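Local coordinates for protein PKS (Streptomyces albus, PDB 4OQJ) that probably catalyses carbon-carbon bond formation between carrier-protein-bound acyl chains, as a ketosynthase of an "AT-less" type I polyketide synthase for oxazolomycin, at residues L92-T96 with Y178-L182; G122-R127 with A504-V509; E99-D104 with R162-N167; S470-A476 with Y697-R701. All blocks are in the same frame, centred on the assembly; numbering follows the deposited sequence.

Contact 1. Residues L92-T96 with Y178-L182. With K (potassium ion), chain B.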
loop_
_atom_site.group_PDB
_atom_site.type_symbol
_atom_site.label_atom_id
_atom_site.label_comp_id
_atom_site.label_asym_id
_atom_site.label_seq_id
_atom_site.Cartn_x
_atom_site.Cartn_y
_atom_site.Cartn_z
ATOM N N LEU A 92 27.206 6.031 -8.680
ATOM C CA LEU A 92 26.914 4.619 -8.531
ATOM C C LEU A 92 25.557 4.288 -9.119
ATOM O O LEU A 92 25.369 3.218 -9.712
ATOM C CB LEU A 92 26.949 4.225 -7.058
ATOM C CG LEU A 92 26.495 2.804 -6.745
ATOM C CD1 LEU A 92 27.452 1.781 -7.340
ATOM C CD2 LEU A 92 26.352 2.625 -5.245
ATOM N N PHE A 93 24.605 5.210 -8.965
ATOM C CA PHE A 93 23.246 4.960 -9.433
ATOM C C PHE A 93 22.955 5.588 -10.806
ATOM O O PHE A 93 21.817 5.599 -11.262
ATOM C CB PHE A 93 22.253 5.466 -8.391
ATOM C CG PHE A 93 22.343 4.734 -7.095
ATOM C CD1 PHE A 93 21.956 3.406 -7.011
ATOM C CD2 PHE A 93 22.854 5.350 -5.964
ATOM C CE1 PHE A 93 22.050 2.713 -5.811
ATOM C CE2 PHE A 93 22.957 4.656 -4.773
ATOM C CZ PHE A 93 22.549 3.336 -4.701
ATOM N N GLY A 94 23.985 6.080 -11.475
ATOM C CA GLY A 94 23.819 6.606 -12.823
ATOM C C GLY A 94 22.952 7.848 -12.856
ATOM O O GLY A 94 22.212 8.076 -13.806
ATOM N N ILE A 95 23.045 8.648 -11.805
ATOM C CA ILE A 95 22.242 9.861 -11.664
ATOM C C ILE A 95 23.136 11.095 -11.824
ATOM O O ILE A 95 24.220 11.152 -11.256
ATOM C CB ILE A 95 21.526 9.873 -10.297
ATOM C CG1 ILE A 95 20.468 8.759 -10.265
ATOM C CG2 ILE A 95 20.874 11.220 -10.016
ATOM C CD1 ILE A 95 19.872 8.485 -8.894
ATOM N N THR A 96 22.696 12.074 -12.608
ATOM C CA THR A 96 23.491 13.283 -12.825
ATOM C C THR A 96 23.487 14.144 -11.573
ATOM O O THR A 96 22.640 13.962 -10.700
ATOM C CB THR A 96 22.945 14.120 -13.976
ATOM O OG1 THR A 96 21.673 14.645 -13.595
ATOM C CG2 THR A 96 22.776 13.274 -15.237
ATOM N N TYR A 178 13.618 0.764 -10.019
ATOM C CA TYR A 178 14.298 1.036 -11.278
ATOM C C TYR A 178 15.821 0.989 -11.140
ATOM O O TYR A 178 16.525 0.491 -12.024
ATOM C CB TYR A 178 13.880 2.402 -11.825
ATOM C CG TYR A 178 14.619 2.760 -13.085
ATOM C CD1 TYR A 178 14.404 2.035 -14.252
ATOM C CD2 TYR A 178 15.547 3.805 -13.113
ATOM C CE1 TYR A 178 15.082 2.330 -15.419
ATOM C CE2 TYR A 178 16.239 4.119 -14.294
ATOM C CZ TYR A 178 15.995 3.364 -15.439
ATOM O OH TYR A 178 16.658 3.623 -16.613
ATOM N N LYS A 179 16.337 1.501 -10.033
ATOM C CA LYS A 179 17.781 1.609 -9.883
ATOM C C LYS A 179 18.416 0.353 -9.312
ATOM O O LYS A 179 19.603 0.128 -9.530
ATOM C CB LYS A 179 18.124 2.801 -9.001
ATOM C CG LYS A 179 17.869 4.140 -9.655
ATOM C CD LYS A 179 18.781 4.356 -10.843
ATOM C CE LYS A 179 18.559 5.726 -11.431
ATOM N NZ LYS A 179 19.479 5.964 -12.565
ATOM N N LEU A 180 17.643 -0.452 -8.574
ATOM C CA LEU A 180 18.153 -1.709 -8.005
ATOM C C LEU A 180 17.722 -2.969 -8.778
ATOM O O LEU A 180 18.230 -4.050 -8.514
ATOM C CB LEU A 180 17.711 -1.854 -6.550
ATOM C CG LEU A 180 18.137 -0.740 -5.582
ATOM C CD1 LEU A 180 17.902 -1.177 -4.143
ATOM C CD2 LEU A 180 19.592 -0.356 -5.786
ATOM N N ASN A 181 16.791 -2.812 -9.720
ATOM C CA ASN A 181 16.161 -3.910 -10.495
ATOM C C ASN A 181 15.229 -4.802 -9.670
ATOM O O ASN A 181 15.406 -6.018 -9.595
ATOM C CB ASN A 181 17.198 -4.803 -11.185
ATOM C CG ASN A 181 16.571 -5.665 -12.285
ATOM O OD1 ASN A 181 15.710 -5.200 -13.033
ATOM N ND2 ASN A 181 16.987 -6.924 -12.380
ATOM N N LEU A 182 14.204 -4.195 -9.087
ATOM C CA LEU A 182 13.198 -4.925 -8.324
ATOM C C LEU A 182 11.969 -5.003 -9.218
ATOM O O LEU A 182 11.429 -3.963 -9.604
ATOM C CB LEU A 182 12.895 -4.210 -7.000
ATOM C CG LEU A 182 14.105 -3.750 -6.197
ATOM C CD1 LEU A 182 13.683 -3.153 -4.878
ATOM C CD2 LEU A 182 15.092 -4.905 -5.978
HETATM K K K B . 18.118 1.151 -17.138
HETATM O O HOH W 1 18.314 1.423 -14.136
HETATM O O HOH W 2 19.309 3.538 -18.878
HETATM O O HOH W 3 19.105 -0.966 -19.259
HETATM O O HOH W 4 20.476 -0.394 -16.592
#
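Lys179 and Phe93 join the end of helix 171-180 to the loop that runs into helix 97-102, both within the thiolase-fold core of the ketosynthase. The polar link is a single hydrogen bond, from Lys179 NZ to Phe93 O at 2.7 Å. The ammonium meets the carbonyl almost head-on, with a C=O...N angle of 170°. The lysine chain turns once, at CB-CG (chi2 -65°), and then runs straight, which lays CD and CE against the loop and delivers NZ to the oxygen. Gly94 O lies farther from NZ, at 3.7 Å, too long for a bond but placed so that it may help to offset the charge. A phosphate ion, probably from the crystallisation liquor, sits about 4 Å from the lysine side chain.

Apolar contacts flank this bond. Ile95 slants across the lysine, its CG1 3.8 Å from Lys179 CE. From the helix, Leu180 CD2 reaches the edge of the Phe93 ring at CE1, 3.9 Å away, while Leu92 CD2 lies over one face of that ring. Leu111 of helix 105-121 packs on both Phe93 and Leu180.

Metal binding belongs to Tyr178, whose OH lies 2.9 Å from a potassium ion. Ser292 O and Lys294 O of the second subunit complete the protein ligands, so the ion sits at the dimer interface. One of its four waters lies over a face of the Tyr178 ring and donates a 2.9 Å hydrogen bond to Tyr178 O.

Contact 2. Residues G122-R127 with A504-V509; sequences GYDPQR and ALGRRV
Ala504 O, near the end of helix 496-505, is gripped end-on by both terminal nitrogens of Arg127. NH1 makes the shorter, straighter bond to Ala504 O, at 2.8 Å in the carbonyl plane. NH2 reaches the same oxygen at 3.1 Å from above that plane, and adds a weak bond to Arg507 O. The other edge of the guanidinium belongs to Asp124, whose OD2 takes NE at 2.9 Å, a salt bridge, and NH2 as well. A bend at chi3 (-80°) swings the arginine head into this slot, with Val509 CG2 over one face and Leu505 O over the opposite one. Asp124 OD1 accepts from Gln126 N, closing an Asx turn that keeps the carboxylate in place.

The amide of Gln126 stacks on the guanidinium of Arg508, the planes 4° apart and NE2 over the centre, 3.5 Å from Arg508 CZ. Arg508 NH2 itself bonds Lys179 O. Where the two backbones come closest, Gly122 O lies 3.0 Å from Gly506 CA; Gly122 also ends helix 105-121 in a Schellman motif. Water bridges Tyr123 O to Gly506 O.

The ketosynthase core thus meets the C-terminal extension largely through polar groups. Because Asp124 pairs with Arg127 inside its own loop, the arginine charge is probably largely balanced even as the guanidinium binds backbone carbonyls of the extension.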
loop_
_atom_site.group_PDB
_atom_site.type_symbol
_atom_site.label_atom_id
_atom_site.label_comp_id
_atom_site.label_asym_id
_atom_site.label_seq_id
_atom_site.Cartn_x
_atom_site.Cartn_y
_atom_site.Cartn_z
ATOM N N GLY A 122 22.678 -10.568 1.038
ATOM C CA GLY A 122 23.534 -11.347 0.163
ATOM C C GLY A 122 22.973 -11.520 -1.246
ATOM O O GLY A 122 23.411 -12.414 -1.959
ATOM N N TYR A 123 22.037 -10.657 -1.651
ATOM C CA TYR A 123 21.412 -10.759 -2.975
ATOM C C TYR A 123 21.677 -9.533 -3.848
ATOM O O TYR A 123 21.434 -8.399 -3.442
ATOM C CB TYR A 123 19.899 -10.986 -2.843
ATOM C CG TYR A 123 19.574 -12.398 -2.424
ATOM C CD1 TYR A 123 19.501 -12.750 -1.070
ATOM C CD2 TYR A 123 19.395 -13.391 -3.372
ATOM C CE1 TYR A 123 19.235 -14.053 -0.687
ATOM C CE2 TYR A 123 19.147 -14.698 -2.999
ATOM C CZ TYR A 123 19.061 -15.021 -1.661
ATOM O OH TYR A 123 18.811 -16.322 -1.315
ATOM N N ASP A 124 22.225 -9.790 -5.030
ATOM C CA ASP A 124 22.390 -8.792 -6.083
ATOM C C ASP A 124 21.203 -8.916 -7.045
ATOM O O ASP A 124 21.139 -9.855 -7.846
ATOM C CB ASP A 124 23.721 -9.005 -6.822
ATOM C CG ASP A 124 23.891 -8.086 -8.019
ATOM O OD1 ASP A 124 23.076 -7.136 -8.172
ATOM O OD2 ASP A 124 24.850 -8.314 -8.807
ATOM N N PRO A 125 20.245 -7.985 -6.969
ATOM C CA PRO A 125 19.067 -8.163 -7.829
ATOM C C PRO A 125 19.336 -7.975 -9.320
ATOM O O PRO A 125 18.443 -8.244 -10.130
ATOM C CB PRO A 125 18.092 -7.083 -7.335
ATOM C CG PRO A 125 18.659 -6.545 -6.074
ATOM C CD PRO A 125 20.135 -6.791 -6.114
ATOM N N GLN A 126 20.532 -7.529 -9.700
ATOM C CA GLN A 126 20.847 -7.433 -11.122
ATOM C C GLN A 126 21.082 -8.814 -11.723
ATOM O O GLN A 126 21.169 -8.960 -12.939
ATOM C CB GLN A 126 22.072 -6.547 -11.366
ATOM C CG GLN A 126 21.875 -5.115 -10.928
ATOM C CD GLN A 126 23.028 -4.225 -11.350
ATOM O OE1 GLN A 126 24.177 -4.667 -11.441
ATOM N NE2 GLN A 126 22.722 -2.963 -11.636
ATOM N N ARG A 127 21.194 -9.828 -10.876
ATOM C CA ARG A 127 21.384 -11.202 -11.349
ATOM C C ARG A 127 20.325 -12.101 -10.716
ATOM O O ARG A 127 19.684 -11.709 -9.743
ATOM C CB ARG A 127 22.786 -11.698 -11.012
ATOM C CG ARG A 127 23.917 -10.997 -11.780
ATOM C CD ARG A 127 25.298 -11.499 -11.293
ATOM N NE ARG A 127 25.711 -10.843 -10.047
ATOM C CZ ARG A 127 26.675 -11.287 -9.244
ATOM N NH1 ARG A 127 27.330 -12.405 -9.530
ATOM N NH2 ARG A 127 26.984 -10.613 -8.149
ATOM N N ALA A 504 30.709 -13.075 -4.204
ATOM C CA ALA A 504 30.598 -13.381 -5.622
ATOM C C ALA A 504 29.171 -13.244 -6.131
ATOM O O ALA A 504 28.951 -12.802 -7.255
ATOM C CB ALA A 504 31.109 -14.813 -5.902
ATOM N N LEU A 505 28.211 -13.642 -5.297
ATOM C CA LEU A 505 26.809 -13.728 -5.702
ATOM C C LEU A 505 25.974 -12.561 -5.208
ATOM O O LEU A 505 24.920 -12.270 -5.766
ATOM C CB LEU A 505 26.193 -15.024 -5.182
ATOM C CG LEU A 505 26.796 -16.329 -5.713
ATOM C CD1 LEU A 505 26.345 -17.469 -4.825
ATOM C CD2 LEU A 505 26.394 -16.582 -7.164
ATOM N N GLY A 506 26.459 -11.874 -4.184
ATOM C CA GLY A 506 25.626 -10.957 -3.420
ATOM C C GLY A 506 26.085 -9.520 -3.437
ATOM O O GLY A 506 25.657 -8.724 -2.601
ATOM N N ARG A 507 26.933 -9.181 -4.407
ATOM C CA ARG A 507 27.479 -7.828 -4.525
ATOM C C ARG A 507 27.363 -7.355 -5.968
ATOM O O ARG A 507 27.569 -8.134 -6.893
ATOM C CB ARG A 507 28.937 -7.803 -4.063
ATOM C CG ARG A 507 29.115 -8.005 -2.567
ATOM C CD ARG A 507 28.660 -6.763 -1.819
ATOM N NE ARG A 507 28.788 -6.846 -0.363
ATOM C CZ ARG A 507 27.948 -7.505 0.428
ATOM N NH1 ARG A 507 26.934 -8.194 -0.091
ATOM N NH2 ARG A 507 28.125 -7.482 1.743
ATOM N N ARG A 508 27.024 -6.086 -6.173
ATOM C CA ARG A 508 26.911 -5.564 -7.528
ATOM C C ARG A 508 28.246 -5.725 -8.277
ATOM O O ARG A 508 29.304 -5.506 -7.704
ATOM C CB ARG A 508 26.499 -4.098 -7.511
ATOM C CG ARG A 508 26.251 -3.545 -8.905
ATOM C CD ARG A 508 25.650 -2.163 -8.861
ATOM N NE ARG A 508 24.218 -2.197 -8.559
ATOM C CZ ARG A 508 23.403 -1.169 -8.753
ATOM N NH1 ARG A 508 23.871 -0.025 -9.237
ATOM N NH2 ARG A 508 22.120 -1.284 -8.473
ATOM N N VAL A 509 28.179 -6.099 -9.551
ATOM C CA VAL A 509 29.378 -6.279 -10.382
ATOM C C VAL A 509 29.793 -4.930 -10.928
ATOM O O VAL A 509 29.089 -4.363 -11.769
ATOM C CB VAL A 509 29.118 -7.244 -11.565
ATOM C CG1 VAL A 509 30.373 -7.405 -12.423
ATOM C CG2 VAL A 509 28.647 -8.574 -11.053
HETATM O O HOH W 5 23.684 -6.803 -3.243
HETATM O O HOH W 6 25.596 -6.868 -10.783
HETATM O O HOH W 7 23.084 -4.542 -7.363
HETATM O O HOH W 8 22.446 -13.112 -5.275
HETATM O O HOH W 9 26.527 -3.611 -12.536
#

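Contact 3. Residues E99-D104 with R162-N167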
loop_
_atom_site.group_PDB
_atom_site.type_symbol
_atom_site.label_atom_id
_atom_site.label_comp_id
_atom_site.label_asym_id
_atom_site.label_seq_id
_atom_site.Cartn_x
_atom_site.Cartn_y
_atom_site.Cartn_z
ATOM N N GLU A 99 20.234 16.088 -11.291
ATOM C CA GLU A 99 19.112 15.282 -10.833
ATOM C C GLU A 99 19.275 14.948 -9.352
ATOM O O GLU A 99 18.292 14.987 -8.604
ATOM C CB GLU A 99 18.954 13.998 -11.648
ATOM C CG GLU A 99 17.924 13.052 -11.006
ATOM C CD GLU A 99 17.325 12.052 -11.968
ATOM O OE1 GLU A 99 16.204 12.309 -12.454
ATOM O OE2 GLU A 99 17.961 11.004 -12.219
ATOM N N ALA A 100 20.501 14.636 -8.921
ATOM C CA ALA A 100 20.733 14.276 -7.520
ATOM C C ALA A 100 20.309 15.404 -6.593
ATOM O O ALA A 100 19.772 15.179 -5.504
ATOM C CB ALA A 100 22.193 13.942 -7.284
ATOM N N GLU A 101 20.593 16.620 -7.024
ATOM C CA GLU A 101 20.233 17.810 -6.270
ATOM C C GLU A 101 18.720 17.948 -6.154
ATOM O O GLU A 101 18.208 18.385 -5.127
ATOM C CB GLU A 101 20.827 19.047 -6.940
ATOM C CG GLU A 101 20.378 20.372 -6.347
ATOM C CD GLU A 101 21.082 21.558 -6.988
ATOM O OE1 GLU A 101 20.391 22.417 -7.581
ATOM O OE2 GLU A 101 22.327 21.622 -6.899
ATOM N N LEU A 102 18.004 17.587 -7.214
ATOM C CA LEU A 102 16.551 17.697 -7.206
ATOM C C LEU A 102 15.865 16.638 -6.325
ATOM O O LEU A 102 14.818 16.909 -5.739
ATOM C CB LEU A 102 16.009 17.595 -8.627
ATOM C CG LEU A 102 16.212 18.810 -9.539
ATOM C CD1 LEU A 102 15.533 18.564 -10.870
ATOM C CD2 LEU A 102 15.674 20.092 -8.915
ATOM N N ILE A 103 16.445 15.444 -6.233
ATOM C CA ILE A 103 15.793 14.349 -5.519
ATOM C C ILE A 103 15.757 14.611 -4.015
ATOM O O ILE A 103 16.772 14.946 -3.395
ATOM C CB ILE A 103 16.492 12.993 -5.778
ATOM C CG1 ILE A 103 16.471 12.654 -7.261
ATOM C CG2 ILE A 103 15.784 11.865 -5.017
ATOM C CD1 ILE A 103 17.348 11.444 -7.656
ATOM N N ASP A 104 14.563 14.476 -3.450
ATOM C CA ASP A 104 14.353 14.529 -2.014
ATOM C C ASP A 104 15.410 13.663 -1.307
ATOM O O ASP A 104 15.572 12.497 -1.634
ATOM C CB ASP A 104 12.923 14.063 -1.698
ATOM C CG ASP A 104 12.590 14.032 -0.194
ATOM O OD1 ASP A 104 13.399 14.471 0.644
ATOM O OD2 ASP A 104 11.474 13.563 0.143
ATOM N N ARG A 162 9.837 17.623 -13.874
ATOM C CA ARG A 162 11.053 16.978 -13.405
ATOM C C ARG A 162 11.156 17.038 -11.858
ATOM O O ARG A 162 11.598 16.087 -11.216
ATOM C CB ARG A 162 12.261 17.619 -14.097
ATOM C CG ARG A 162 13.631 17.005 -13.769
ATOM C CD ARG A 162 13.671 15.464 -13.745
ATOM N NE ARG A 162 13.401 14.834 -15.039
ATOM C CZ ARG A 162 13.807 13.609 -15.376
ATOM N NH1 ARG A 162 14.509 12.873 -14.523
ATOM N NH2 ARG A 162 13.508 13.107 -16.566
HETATM N N MSE A 163 10.694 18.125 -11.252
HETATM C CA MSE A 163 10.650 18.195 -9.797
HETATM C C MSE A 163 9.607 17.231 -9.204
HETATM O O MSE A 163 9.838 16.643 -8.161
HETATM C CB MSE A 163 10.377 19.637 -9.348
HETATM C CG MSE A 163 11.653 20.487 -9.351
HETATM SE SE MSE A 163 11.379 22.291 -8.697
HETATM C CE MSE A 163 10.810 23.050 -10.385
HETATM N N MSE A 164 8.475 17.047 -9.875
HETATM C CA MSE A 164 7.474 16.104 -9.390
HETATM C C MSE A 164 8.005 14.664 -9.357
HETATM O O MSE A 164 7.810 13.948 -8.360
HETATM C CB MSE A 164 6.210 16.165 -10.254
HETATM C CG MSE A 164 5.154 15.121 -9.887
HETATM SE SE MSE A 164 3.714 15.023 -11.210
HETATM C CE MSE A 164 4.670 13.953 -12.566
ATOM N N ILE A 165 8.669 14.217 -10.418
ATOM C CA ILE A 165 9.106 12.813 -10.423
ATOM C C ILE A 165 10.335 12.606 -9.549
ATOM O O ILE A 165 10.684 11.463 -9.273
ATOM C CB ILE A 165 9.398 12.268 -11.855
ATOM C CG1 ILE A 165 10.580 12.992 -12.501
ATOM C CG2 ILE A 165 8.144 12.366 -12.705
ATOM C CD1 ILE A 165 10.881 12.523 -13.916
ATOM N N THR A 166 10.965 13.691 -9.079
ATOM C CA THR A 166 12.085 13.544 -8.146
ATOM C C THR A 166 11.690 13.820 -6.696
ATOM O O THR A 166 12.519 13.682 -5.799
ATOM C CB THR A 166 13.278 14.471 -8.505
ATOM O OG1 THR A 166 12.845 15.830 -8.589
ATOM C CG2 THR A 166 13.905 14.057 -9.842
ATOM N N ASN A 167 10.425 14.170 -6.453
ATOM C CA ASN A 167 10.015 14.584 -5.111
ATOM C C ASN A 167 8.686 14.063 -4.588
ATOM O O ASN A 167 8.474 14.050 -3.371
ATOM C CB ASN A 167 9.986 16.110 -5.043
ATOM C CG ASN A 167 11.361 16.686 -4.830
ATOM O OD1 ASN A 167 11.834 16.774 -3.698
ATOM N ND2 ASN A 167 12.028 17.048 -5.921
HETATM O O HOH W 10 9.562 12.389 -1.430
#
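Leu102 and Asn167 meet where helix 97-102 ends against helix 157-167, in the N-terminal half of the ketosynthase. Three hydrogen bonds cross. Asn167 ND2 donates to Leu102 O at 2.8 Å and, within its own helix, to Met163 O at 3.2 Å, the latter in plane on a carbonyl lone pair. The amide is turned steeply on its stem (chi2 -84°), and this rotation lets one nitrogen serve both helices. Asp104 N returns a backbone bond to Thr166 O, 3.2 Å long with an N-H...O angle of 161°. Beside it, Ile103 CA makes a CH...O contact with the same oxygen.

The third hydrogen bond belongs to a salt bridge: Arg162 NH1 lies 2.7 Å from Glu99 OE1, at the guanidinium edge, but the hydrogen bond in it is weak because the N-H points well off line. Ile165 CD1 covers one face of that guanidinium over its centre.

Leu102 carries much of the apolar packing, with CD1 3.8 Å from Arg162 CG and CD2 against CG of Met163, a selenomethionine. Ile103 CG1 lies across Thr166, 3.9 Å from its CB.

Asp104 OD2 accepts from Gln106 NE2 and shares a water with Asn167 O. The carbonyls of Leu102 and Thr166 are each given a donor by the opposite segment, so these two backbone oxygens are satisfied within a buried contact.

Contact 4. Residues S470-A476 with Y697-R701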
loop_
_atom_site.group_PDB
_atom_site.type_symbol
_atom_site.label_atom_id
_atom_site.label_comp_id
_atom_site.label_asym_id
_atom_site.label_seq_id
_atom_site.Cartn_x
_atom_site.Cartn_y
_atom_site.Cartn_z
ATOM N N SER A 470 34.441 -5.493 -5.838
ATOM C CA SER A 470 34.355 -4.492 -6.900
ATOM C C SER A 470 33.620 -3.253 -6.410
ATOM O O SER A 470 32.741 -3.326 -5.549
ATOM C CB SER A 470 33.685 -5.070 -8.160
ATOM O OG SER A 470 32.317 -5.392 -7.970
ATOM N N ALA A 471 34.027 -2.113 -6.951
ATOM C CA ALA A 471 33.457 -0.831 -6.588
ATOM C C ALA A 471 33.451 0.071 -7.815
ATOM O O ALA A 471 34.041 -0.262 -8.843
ATOM C CB ALA A 471 34.238 -0.201 -5.450
ATOM N N ASN A 472 32.777 1.209 -7.699
ATOM C CA ASN A 472 32.591 2.100 -8.834
ATOM C C ASN A 472 33.707 3.141 -8.940
ATOM O O ASN A 472 33.746 3.900 -9.901
ATOM C CB ASN A 472 31.238 2.805 -8.741
ATOM C CG ASN A 472 30.768 3.316 -10.078
ATOM O OD1 ASN A 472 30.829 2.603 -11.080
ATOM N ND2 ASN A 472 30.310 4.551 -10.108
ATOM N N THR A 473 34.592 3.166 -7.942
ATOM C CA THR A 473 35.776 4.021 -7.946
ATOM C C THR A 473 36.927 3.314 -7.226
ATOM O O THR A 473 36.698 2.450 -6.386
ATOM C CB THR A 473 35.545 5.387 -7.233
ATOM O OG1 THR A 473 35.521 5.186 -5.818
ATOM C CG2 THR A 473 34.252 6.066 -7.695
ATOM N N PRO A 474 38.177 3.691 -7.543
ATOM C CA PRO A 474 39.334 3.134 -6.831
ATOM C C PRO A 474 39.282 3.371 -5.335
ATOM O O PRO A 474 39.601 2.485 -4.520
ATOM C CB PRO A 474 40.515 3.883 -7.459
ATOM C CG PRO A 474 40.067 4.213 -8.809
ATOM C CD PRO A 474 38.589 4.503 -8.697
ATOM N N ALA A 475 38.870 4.578 -4.963
ATOM C CA ALA A 475 38.792 4.946 -3.560
ATOM C C ALA A 475 37.802 4.037 -2.838
ATOM O O ALA A 475 38.081 3.542 -1.735
ATOM C CB ALA A 475 38.398 6.402 -3.415
ATOM N N ALA A 476 36.648 3.805 -3.463
ATOM C CA ALA A 476 35.641 2.918 -2.881
ATOM C C ALA A 476 36.177 1.487 -2.758
ATOM O O ALA A 476 35.924 0.808 -1.758
ATOM C CB ALA A 476 34.351 2.943 -3.721
ATOM N N TYR A 697 28.425 -1.332 0.924
ATOM C CA TYR A 697 29.166 -0.484 -0.002
ATOM C C TYR A 697 29.577 0.865 0.613
ATOM O O TYR A 697 28.787 1.495 1.327
ATOM C CB TYR A 697 28.327 -0.237 -1.267
ATOM C CG TYR A 697 29.129 0.398 -2.385
ATOM C CD1 TYR A 697 29.839 -0.386 -3.286
ATOM C CD2 TYR A 697 29.203 1.781 -2.522
ATOM C CE1 TYR A 697 30.588 0.184 -4.300
ATOM C CE2 TYR A 697 29.950 2.365 -3.546
ATOM C CZ TYR A 697 30.646 1.553 -4.431
ATOM O OH TYR A 697 31.409 2.107 -5.449
ATOM N N PRO A 698 30.827 1.311 0.351
ATOM C CA PRO A 698 31.273 2.608 0.879
ATOM C C PRO A 698 30.864 3.760 -0.046
ATOM O O PRO A 698 31.679 4.305 -0.793
ATOM C CB PRO A 698 32.787 2.449 0.953
ATOM C CG PRO A 698 33.110 1.511 -0.158
ATOM C CD PRO A 698 31.941 0.554 -0.250
ATOM N N PHE A 699 29.585 4.119 0.013
ATOM C CA PHE A 699 29.027 5.142 -0.854
ATOM C C PHE A 699 29.860 6.405 -0.805
ATOM O O PHE A 699 30.262 6.835 0.267
ATOM C CB PHE A 699 27.592 5.465 -0.445
ATOM C CG PHE A 699 26.671 4.286 -0.503
ATOM C CD1 PHE A 699 26.190 3.823 -1.717
ATOM C CD2 PHE A 699 26.293 3.639 0.659
ATOM C CE1 PHE A 699 25.318 2.738 -1.769
ATOM C CE2 PHE A 699 25.445 2.554 0.614
ATOM C CZ PHE A 699 24.958 2.101 -0.587
ATOM N N GLU A 700 30.123 7.006 -1.959
ATOM C CA GLU A 700 30.917 8.231 -1.974
ATOM C C GLU A 700 30.140 9.337 -1.279
ATOM O O GLU A 700 28.965 9.538 -1.573
ATOM C CB GLU A 700 31.271 8.644 -3.409
ATOM C CG GLU A 700 32.376 9.699 -3.469
ATOM C CD GLU A 700 33.139 9.689 -4.780
ATOM O OE1 GLU A 700 33.514 8.589 -5.241
ATOM O OE2 GLU A 700 33.369 10.784 -5.340
ATOM N N ARG A 701 30.778 10.040 -0.350
ATOM C CA ARG A 701 30.091 11.114 0.381
ATOM C C ARG A 701 30.087 12.432 -0.392
ATOM O O ARG A 701 30.758 13.390 0.004
ATOM C CB ARG A 701 30.737 11.353 1.748
ATOM C CG ARG A 701 30.667 10.191 2.715
ATOM C CD ARG A 701 31.545 10.457 3.945
ATOM N NE ARG A 701 31.048 11.564 4.766
ATOM C CZ ARG A 701 31.480 12.822 4.704
ATOM N NH1 ARG A 701 32.440 13.177 3.859
ATOM N NH2 ARG A 701 30.948 13.738 5.503
HETATM O O HOH W 11 33.557 6.389 -4.241
#
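Tyr697 pushes its hydroxyl into the corner between strand 465-471 and helix 474-490, the tight side of this contact. Asn472 N donates to Tyr697 OH at 2.8 Å, nearly straight at 167°, and lies in the plane of the ring at its edge. With CG anti to the backbone N (chi1 -168°), the tyrosine projects from its loop toward two alanines. Ala471 CB packs 3.8 Å from Tyr697 CE1, and Ala476 CB comes to 3.5 Å from Tyr697 OH. Pro698 extends this packing, its CG 3.3 Å from Ala476 O, while its CD lies over a face of the tyrosine ring.

Tyr697, Pro698 and Phe699 begin a Tyr-Pro-Phe-Glu-Arg-Val-Arg-His-Trp run, consistent with the linker that in modular polyketide synthases wraps back over the ketosynthase. Pro698 is the centre of an inverse gamma turn, and Glu119 accepts from Tyr697 N. Here segment 697-701 closes on the small domain built on the three-stranded antiparallel sheet.

The exposed side is looser. Thr473 uses OG1 to cap the helix, accepting from Ala476 N at 3.0 Å, and its methyl CG2 comes nearest the extended Glu700, 3.6 Å from OE1. Water also reaches Thr473 OG1, at 2.8 Å.

In the fold
Contacts 1, 2 and 4 adjoin one another around helix 105-121, their centres 14 to 16 Å apart. Contact 1 joins contact 2 through probable hydrogen bonds, one of 3.0 Å from Asn181 ND2 to Pro125 O. It meets contact 4 where Leu92 CD2 packs 3.6 Å from Phe699 CE1. Contact 4 reaches contact 2 through Ser470 OG, 3.0 Å from Arg508 O. Contact 3 lies apart, touching contact 1 through Ile95 and Ile103 and staying about 13 Å (nearest atoms) from contact 2. Contacts 1 and 3 also touch the second subunit. Tyr178 of contact 1 binds potassium; the side chain of Gln126 lies about 8 Å and that of Glu99 about 11 Å from a bound potassium ion.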